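Arginine decarboxylase, A207R protein (Paramecium bursaria Chlorella virus 1, PDB 2NVA) catalyses the pyridoxal 5'-phosphate-dependent decarboxylation of arginine to agmatine on a TIM-barrel domain of the eukaryotic ornithine decarboxylase-like type. Local coordinates at residues 131-135 against 147-152; 209-215 against 247-253. All blocks are in the same frame, centred on the assembly; numbering follows the deposited sequence.

How the interactions relate
Both contacts reach the parallel barrel sheet of the pyridoxal-binding domain, and they touch through I131 CD1 and I210 CG2, 4.3 Å apart. Interaction 2 joins two neighbouring strands, 210-212 and 248-251, almost wholly buried, with regular parallel backbone bonds, aliphatic side chains and an acid pair that reaches the cofactor. Interaction 1 begins on strand 129-133, two places along the sheet from 210-212, but its partner is an irregular loop. There a single backbone bridge, three waters and two arginines do the work, and the contact grades from a buried end near the cofactor to an exposed end at N147. The second subunit lies against 147-152, whereas no other protein chain touches interaction 2.

Interaction 1. Residues 131-135 against 147-152; sequences ILRIR and NKFGAN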
# COMPACT_ATOMS: atom_id res chain seq x y z
N ILE A 131 -5.27 -30.02 -0.90
CA ILE A 131 -3.84 -30.13 -0.63
C ILE A 131 -3.59 -29.55 0.76
O ILE A 131 -3.90 -28.39 1.01
CB ILE A 131 -2.99 -29.39 -1.70
CG1 ILE A 131 -3.13 -30.08 -3.07
CG2 ILE A 131 -1.52 -29.35 -1.30
CD1 ILE A 131 -2.53 -29.28 -4.24
N LEU A 132 -3.05 -30.36 1.65
CA LEU A 132 -2.77 -29.88 3.00
C LEU A 132 -1.49 -29.05 2.99
O LEU A 132 -0.43 -29.56 2.64
CB LEU A 132 -2.68 -31.04 4.00
CG LEU A 132 -2.19 -30.67 5.41
CD1 LEU A 132 -3.15 -29.74 6.15
CD2 LEU A 132 -1.90 -31.93 6.24
N ARG A 133 -1.60 -27.79 3.38
CA ARG A 133 -0.43 -26.94 3.52
C ARG A 133 0.15 -27.08 4.92
O ARG A 133 -0.55 -26.87 5.92
CB ARG A 133 -0.76 -25.47 3.24
CG ARG A 133 0.45 -24.57 3.36
CD ARG A 133 0.15 -23.17 2.84
NE ARG A 133 1.22 -22.24 3.18
CZ ARG A 133 1.20 -20.95 2.84
NH1 ARG A 133 0.17 -20.46 2.17
NH2 ARG A 133 2.21 -20.15 3.18
N ILE A 134 1.43 -27.46 4.98
CA ILE A 134 2.14 -27.58 6.25
C ILE A 134 3.10 -26.41 6.44
O ILE A 134 3.65 -25.89 5.46
CB ILE A 134 2.87 -28.94 6.39
CG1 ILE A 134 3.97 -29.09 5.32
CG2 ILE A 134 1.85 -30.07 6.27
CD1 ILE A 134 4.90 -30.32 5.53
N ARG A 135 3.32 -26.02 7.69
CA ARG A 135 4.26 -24.94 7.97
C ARG A 135 5.69 -25.47 7.99
O ARG A 135 6.01 -26.40 8.74
CB ARG A 135 3.94 -24.28 9.31
CG ARG A 135 4.89 -23.14 9.62
CD ARG A 135 4.64 -22.58 10.99
NE ARG A 135 5.55 -21.46 11.23
CZ ARG A 135 5.46 -20.61 12.25
NH1 ARG A 135 4.48 -20.73 13.14
NH2 ARG A 135 6.34 -19.62 12.36
N ASN A 147 3.76 -17.86 10.54
CA ASN A 147 2.78 -17.60 11.60
C ASN A 147 1.33 -17.72 11.12
O ASN A 147 0.48 -18.30 11.79
CB ASN A 147 2.99 -16.23 12.17
CG ASN A 147 3.62 -16.27 13.54
OD1 ASN A 147 3.43 -17.23 14.32
ND2 ASN A 147 4.34 -15.22 13.88
N LYS A 148 1.08 -17.20 9.92
CA LYS A 148 -0.27 -17.02 9.42
C LYS A 148 -0.83 -18.25 8.70
O LYS A 148 -2.04 -18.50 8.76
CB LYS A 148 -0.28 -15.81 8.50
CG LYS A 148 -1.62 -15.41 7.91
CD LYS A 148 -1.49 -14.01 7.27
CE LYS A 148 -2.78 -13.60 6.59
NZ LYS A 148 -2.66 -12.34 5.83
N PHE A 149 0.04 -18.99 8.02
CA PHE A 149 -0.40 -20.10 7.18
C PHE A 149 0.34 -21.40 7.46
O PHE A 149 1.52 -21.37 7.80
CB PHE A 149 -0.22 -19.74 5.70
CG PHE A 149 -1.09 -18.60 5.24
CD1 PHE A 149 -2.48 -18.75 5.18
CD2 PHE A 149 -0.53 -17.38 4.89
CE1 PHE A 149 -3.29 -17.70 4.76
CE2 PHE A 149 -1.33 -16.34 4.47
CZ PHE A 149 -2.72 -16.50 4.40
N GLY A 150 -0.35 -22.52 7.27
CA GLY A 150 0.27 -23.83 7.35
C GLY A 150 -0.02 -24.53 8.66
O GLY A 150 0.02 -23.91 9.73
N ALA A 151 -0.29 -25.83 8.57
CA ALA A 151 -0.57 -26.64 9.75
C ALA A 151 0.73 -27.00 10.48
O ALA A 151 1.76 -27.27 9.86
CB ALA A 151 -1.29 -27.91 9.34
N ASN A 152 0.65 -27.01 11.81
CA ASN A 152 1.76 -27.43 12.64
C ASN A 152 1.88 -28.94 12.61
O ASN A 152 0.89 -29.64 12.35
CB ASN A 152 1.55 -26.94 14.08
CG ASN A 152 1.54 -25.44 14.18
OD1 ASN A 152 2.38 -24.77 13.57
ND2 ASN A 152 0.61 -24.90 14.96
O HOH W 1 3.56 -21.10 5.76
O HOH W 2 2.04 -22.09 13.15
O HOH W 3 4.39 -28.46 9.86
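The guanidinium of R133 carries F149 CB over the centre of one face, 3.4 Å from CZ, its plane turned 23° from the phenyl ring. K148 CG lies 3.6 Å above one face of that ring, offset toward the rim, and the H91 ring meets it at about 90°. Over the R135 guanidinium N147 N sits 3.6 Å above the plane, while at the edge NH1 bonds a water held by N152 OD1; NH2 forms a salt bridge with D137. Both arginines are extended, CG opposite the backbone N (chi1 -179°), which brings the guanidiniums to F149 CB and N147 N. Between them the backbones bridge at I134 and A151: A151 N donates to R133 O at 2.9 Å, and R135 N to A151 O at 3.0 Å, both nearly straight. G150 suits the crossing because a CB would run into R135 N. A151 is small enough to lie beside L132 CD1 (4.1 Å) and against I156 and L159 of helix 156-165. A salt bridge from K148 to D328 of the second subunit places the loop at the interface. A water joins R133 NH2 to F149 O, and R133 also touches the agmatine-cofactor adduct, so the loop contributes to the wall of the site.

Interaction 2. Residues 209-215 against 247-253; sequences YILDIGG and VTIVAEP. With PL2 ((4-{[(4-{[amino(imino)methyl]amino}butyl)amino]methyl}-5-hydroxy-6-methylpyridin-3-yl)methyl dihydrogen phosphate), chain I.
Two acidic side chains meet at D212 OD2 and E252 OE2, only 2.5 Å apart, an unusually close approach of two carboxylates. Their planes stand 79° apart. D212 is held from its own strand's end as well: OD1 accepts from G214 N in an Asx turn, and CG set opposite the backbone N (chi1 177°) swings the carboxylate toward E252. The other oxygen of E252, OE1, lies 2.8 Å from the pyridine N1 of the cofactor adduct, which makes D212 a second-shell partner of the group facing that nitrogen. Upstream, strands 210-212 and 248-251 run parallel, 4.7 Å between axes. T248 N, L211 N, V250 N and I213 N bond alternately across them, and L211 O takes V250 N at 2.8 Å. Beyond the strands G214 O still accepts from E252 N, though the donor stands above the carbonyl plane. One sheet face carries I210, D212, T248 and V250, where V250 CG2 packs 3.6 Å from D212 CB; on the other L211 CD2 meets I249 CD1 at 3.8 Å, L211 also packing on helix 184-204. G214 tolerates a positive phi, and at G215 a CB would clash with E252 O. A barrel holding its cofactor at the C-terminal strand ends is characteristic of fold type III, and the glutamate at N1 of its ornithine/arginine decarboxylase branch.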
# COMPACT_ATOMS: atom_id res chain seq x y z
N TYR A 209 -0.94 -37.85 -4.30
CA TYR A 209 -0.01 -37.99 -5.41
C TYR A 209 0.67 -36.67 -5.79
O TYR A 209 1.46 -36.65 -6.72
CB TYR A 209 -0.70 -38.61 -6.65
CG TYR A 209 -1.96 -37.89 -7.10
CD1 TYR A 209 -1.93 -36.94 -8.12
CD2 TYR A 209 -3.18 -38.16 -6.49
CE1 TYR A 209 -3.10 -36.29 -8.53
CE2 TYR A 209 -4.34 -37.53 -6.88
CZ TYR A 209 -4.30 -36.59 -7.89
OH TYR A 209 -5.48 -35.97 -8.27
N ILE A 210 0.35 -35.58 -5.10
CA ILE A 210 0.95 -34.28 -5.46
C ILE A 210 1.85 -33.75 -4.36
O ILE A 210 1.45 -33.72 -3.19
CB ILE A 210 -0.14 -33.21 -5.80
CG1 ILE A 210 -0.87 -33.59 -7.10
CG2 ILE A 210 0.49 -31.80 -5.90
CD1 ILE A 210 -1.84 -32.52 -7.61
N LEU A 211 3.07 -33.35 -4.73
CA LEU A 211 3.90 -32.55 -3.85
C LEU A 211 3.91 -31.15 -4.44
O LEU A 211 4.16 -30.98 -5.63
CB LEU A 211 5.33 -33.10 -3.78
CG LEU A 211 6.37 -32.18 -3.12
CD1 LEU A 211 6.09 -32.03 -1.61
CD2 LEU A 211 7.80 -32.67 -3.36
N ASP A 212 3.63 -30.15 -3.61
CA ASP A 212 3.61 -28.77 -4.07
C ASP A 212 4.69 -28.03 -3.26
O ASP A 212 4.53 -27.85 -2.06
CB ASP A 212 2.22 -28.18 -3.83
CG ASP A 212 2.10 -26.71 -4.21
OD1 ASP A 212 3.11 -26.01 -4.49
OD2 ASP A 212 0.94 -26.22 -4.20
N ILE A 213 5.78 -27.63 -3.92
CA ILE A 213 6.90 -27.03 -3.18
C ILE A 213 6.77 -25.51 -3.01
O ILE A 213 7.72 -24.86 -2.56
CB ILE A 213 8.27 -27.39 -3.81
CG1 ILE A 213 8.35 -26.85 -5.23
CG2 ILE A 213 8.53 -28.91 -3.74
CD1 ILE A 213 9.80 -26.76 -5.80
N GLY A 214 5.61 -24.95 -3.37
CA GLY A 214 5.33 -23.52 -3.12
C GLY A 214 6.22 -22.58 -3.93
O GLY A 214 6.67 -22.95 -5.02
N GLY A 215 6.46 -21.38 -3.40
CA GLY A 215 7.24 -20.36 -4.11
C GLY A 215 8.54 -19.97 -3.42
O GLY A 215 9.14 -20.78 -2.70
N VAL A 247 4.24 -39.80 -8.41
CA VAL A 247 4.03 -38.51 -7.73
C VAL A 247 4.16 -37.37 -8.73
O VAL A 247 5.11 -37.36 -9.52
CB VAL A 247 5.04 -38.30 -6.58
CG1 VAL A 247 4.87 -36.90 -5.94
CG2 VAL A 247 4.89 -39.39 -5.53
N THR A 248 3.20 -36.45 -8.73
CA THR A 248 3.30 -35.24 -9.55
C THR A 248 3.88 -34.13 -8.67
O THR A 248 3.43 -33.96 -7.54
CB THR A 248 1.91 -34.80 -10.06
OG1 THR A 248 1.45 -35.75 -11.01
CG2 THR A 248 1.95 -33.42 -10.72
N ILE A 249 4.85 -33.38 -9.18
CA ILE A 249 5.43 -32.30 -8.39
C ILE A 249 5.04 -30.99 -9.06
O ILE A 249 5.17 -30.84 -10.27
CB ILE A 249 6.97 -32.38 -8.28
CG1 ILE A 249 7.46 -33.85 -8.12
CG2 ILE A 249 7.52 -31.38 -7.21
CD1 ILE A 249 7.45 -34.38 -6.68
N VAL A 250 4.54 -30.05 -8.26
CA VAL A 250 4.22 -28.72 -8.77
C VAL A 250 4.89 -27.67 -7.88
O VAL A 250 5.37 -28.00 -6.79
CB VAL A 250 2.68 -28.46 -8.83
CG1 VAL A 250 1.98 -29.44 -9.77
CG2 VAL A 250 2.06 -28.49 -7.44
N ALA A 251 4.92 -26.43 -8.35
CA ALA A 251 5.45 -25.31 -7.58
C ALA A 251 4.55 -24.10 -7.80
O ALA A 251 3.74 -24.09 -8.73
CB ALA A 251 6.87 -24.99 -8.00
N GLU A 252 4.71 -23.08 -6.96
CA GLU A 252 3.91 -21.87 -7.06
C GLU A 252 4.83 -20.65 -7.18
O GLU A 252 4.76 -19.73 -6.36
CB GLU A 252 3.00 -21.74 -5.84
CG GLU A 252 2.08 -22.94 -5.59
CD GLU A 252 1.49 -22.96 -4.18
OE1 GLU A 252 1.91 -22.13 -3.32
OE2 GLU A 252 0.60 -23.80 -3.91
N PRO A 253 5.70 -20.63 -8.21
CA PRO A 253 6.62 -19.50 -8.28
C PRO A 253 5.92 -18.22 -8.71
O PRO A 253 5.08 -18.24 -9.61
CB PRO A 253 7.63 -19.93 -9.36
CG PRO A 253 6.85 -20.85 -10.25
CD PRO A 253 5.88 -21.57 -9.34
N1 PL2 I . 2.29 -19.36 -3.51
C2 PL2 I . 1.68 -18.86 -2.42
C2A PL2 I . 0.53 -19.64 -1.76
C3 PL2 I . 2.11 -17.63 -1.92
O3 PL2 I . 1.49 -17.15 -0.81
C4 PL2 I . 3.17 -16.91 -2.51
C4A PL2 I . 3.68 -15.54 -1.99
C5 PL2 I . 3.77 -17.51 -3.64
C6 PL2 I . 3.30 -18.72 -4.12
P PL2 I . 7.24 -16.01 -4.63
N PL2 I . 3.44 -15.36 -0.54
CA PL2 I . 3.11 -13.96 -0.21
CG PL2 I . 3.91 -11.56 -0.25
OP2 PL2 I . 8.40 -15.52 -3.64
OP3 PL2 I . 6.81 -14.71 -5.51
OP1 PL2 I . 7.69 -17.15 -5.49
OP4 PL2 I . 6.03 -16.37 -3.64
C5M PL2 I . 4.94 -16.81 -4.37
CB PL2 I . 4.22 -13.00 -0.69
CD PL2 I . 5.04 -10.60 -0.69
NE PL2 I . 4.59 -9.24 -0.31
CZ PL2 I . 5.11 -8.08 -0.75
NH2 PL2 I . 4.58 -6.91 -0.31
NH1 PL2 I . 6.15 -8.08 -1.59